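Local coordinates for protein mitochondrial edited mRNA stability factor 1 (Trypanosoma brucei, PDB 6NL1) that probably processes the 5' ends of mitochondrial mRNAs as a Nudix-family, RNA-binding enzyme and stabilises edited transcripts, at residues E124-Y127 with V131-E134. Residues are numbered along the deposited sequence; the frame is centred on the assembly and turned at random.
Sequences ELKY and VHIE. With SO4 (sulfate ion), chain C.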
loop_
_atom_site.group_PDB
_atom_site.type_symbol
_atom_site.label_atom_id
_atom_site.label_comp_id
_atom_site.label_asym_id
_atom_site.label_seq_id
_atom_site.Cartn_x
_atom_site.Cartn_y
_atom_site.Cartn_z
ATOM N N GLU A 124 -4.828 -4.323 -11.341
ATOM C CA GLU A 124 -5.519 -3.360 -12.195
ATOM C C GLU A 124 -5.213 -3.616 -13.673
ATOM O O GLU A 124 -6.093 -3.525 -14.530
ATOM C CB GLU A 124 -5.198 -1.904 -11.832
ATOM C CG GLU A 124 -6.056 -0.953 -12.659
ATOM C CD GLU A 124 -5.862 0.523 -12.358
ATOM O OE1 GLU A 124 -5.032 0.889 -11.498
ATOM O OE2 GLU A 124 -6.562 1.324 -13.010
ATOM N N LEU A 125 -3.957 -3.930 -13.963
ATOM C CA LEU A 125 -3.555 -4.275 -15.323
ATOM C C LEU A 125 -4.305 -5.511 -15.820
ATOM O O LEU A 125 -4.717 -5.573 -16.977
ATOM C CB LEU A 125 -2.035 -4.489 -15.393
ATOM C CG LEU A 125 -1.233 -3.177 -15.256
ATOM C CD1 LEU A 125 0.234 -3.411 -14.915
ATOM C CD2 LEU A 125 -1.347 -2.357 -16.522
ATOM N N LYS A 126 -4.485 -6.488 -14.936
ATOM C CA LYS A 126 -5.231 -7.683 -15.302
ATOM C C LYS A 126 -6.695 -7.338 -15.568
ATOM O O LYS A 126 -7.295 -7.821 -16.529
ATOM C CB LYS A 126 -5.142 -8.766 -14.223
ATOM C CG LYS A 126 -5.948 -10.002 -14.601
ATOM C CD LYS A 126 -5.787 -11.119 -13.601
ATOM C CE LYS A 126 -4.476 -11.852 -13.792
ATOM N NZ LYS A 126 -4.316 -12.945 -12.789
ATOM N N TYR A 127 -7.256 -6.498 -14.708
ATOM C CA TYR A 127 -8.637 -6.076 -14.845
ATOM C C TYR A 127 -8.848 -5.380 -16.191
ATOM O O TYR A 127 -9.854 -5.587 -16.860
ATOM C CB TYR A 127 -9.020 -5.129 -13.696
ATOM C CG TYR A 127 -10.315 -4.383 -13.942
ATOM C CD1 TYR A 127 -11.539 -5.051 -13.916
ATOM C CD2 TYR A 127 -10.319 -3.018 -14.223
ATOM C CE1 TYR A 127 -12.743 -4.379 -14.157
ATOM C CE2 TYR A 127 -11.513 -2.334 -14.454
ATOM C CZ TYR A 127 -12.723 -3.028 -14.422
ATOM O OH TYR A 127 -13.915 -2.378 -14.658
ATOM N N VAL A 131 -4.188 -9.492 -18.889
ATOM C CA VAL A 131 -2.800 -9.950 -18.793
ATOM C C VAL A 131 -2.367 -10.231 -17.357
ATOM O O VAL A 131 -2.608 -9.439 -16.447
ATOM C CB VAL A 131 -1.828 -8.927 -19.430
ATOM C CG1 VAL A 131 -0.359 -9.252 -19.072
ATOM C CG2 VAL A 131 -2.047 -8.885 -20.941
ATOM N N HIS A 132 -1.737 -11.378 -17.156
ATOM C CA HIS A 132 -1.207 -11.721 -15.851
ATOM C C HIS A 132 0.284 -11.362 -15.765
ATOM O O HIS A 132 1.074 -11.717 -16.639
ATOM C CB HIS A 132 -1.415 -13.204 -15.563
ATOM C CG HIS A 132 -0.859 -13.645 -14.246
ATOM N ND1 HIS A 132 -1.526 -13.454 -13.060
ATOM C CD2 HIS A 132 0.297 -14.279 -13.931
ATOM C CE1 HIS A 132 -0.803 -13.935 -12.065
ATOM N NE2 HIS A 132 0.306 -14.443 -12.567
ATOM N N ILE A 133 0.652 -10.665 -14.696
ATOM C CA ILE A 133 2.025 -10.207 -14.478
ATOM C C ILE A 133 2.714 -10.931 -13.317
ATOM O O ILE A 133 2.150 -11.089 -12.236
ATOM C CB ILE A 133 2.036 -8.692 -14.210
ATOM C CG1 ILE A 133 1.751 -7.938 -15.511
ATOM C CG2 ILE A 133 3.354 -8.253 -13.605
ATOM C CD1 ILE A 133 1.411 -6.481 -15.299
ATOM N N GLU A 134 3.944 -11.367 -13.556
ATOM C CA GLU A 134 4.746 -12.035 -12.540
ATOM C C GLU A 134 6.126 -11.364 -12.512
ATOM O O GLU A 134 6.657 -11.016 -13.563
ATOM C CB GLU A 134 4.871 -13.526 -12.899
ATOM C CG GLU A 134 5.088 -14.467 -11.734
ATOM C CD GLU A 134 3.863 -14.616 -10.857
ATOM O OE1 GLU A 134 2.836 -15.131 -11.340
ATOM O OE2 GLU A 134 3.932 -14.216 -9.679
HETATM S S SO4 C . -4.103 -10.765 -9.803
HETATM O O1 SO4 C . -4.283 -12.215 -9.877
HETATM O O2 SO4 C . -5.404 -10.117 -9.942
HETATM O O3 SO4 C . -3.517 -10.401 -8.512
HETATM O O4 SO4 C . -3.212 -10.330 -10.880
#
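A short helix-to-strand connection, from helix 120-129 to strand 132-137, brings Lys-126 alongside the ring of His-132. The lysine NZ donates a hydrogen bond to His-132 ND1 over 2.8 Å, approaching near the edge of the imidazole but tilted 16° out of its plane. Lys-126 CG stands anti to the backbone N (chi1 179°), and the otherwise extended chain bends only at chi3 (-78°), which carries the ammonium along the histidine. With ND1 accepting, the ring offers its other nitrogen as donor: NE2 bonds Glu-134 OE1 at 2.9 Å, meeting the carboxylate from above its plane. The two bonds together would fix the rotation of the imidazole, and the nearby carboxylate probably makes ND1 a stronger acceptor. A sulfate, probably from the crystallisation liquor, takes a further bond from Lys-126 NZ through O1 at 3.0 Å and is also held by Arg-119.

Strand 132-137, outermost within the chain in a four-stranded antiparallel sheet, pairs with strand 171-178, where Ile-133 touches Val-174 and Leu-176. On the buried side of the connection, Leu-125 CD1 meets Ile-133 CD1 at 3.3 Å, shorter than usual van der Waals contact and perhaps partly a modelling effect; Leu-125 and Val-131 both touch Cys-186 of helix 180-193. Lys-126 CA makes a CA-H...O contact with Val-131 O at 3.4 Å.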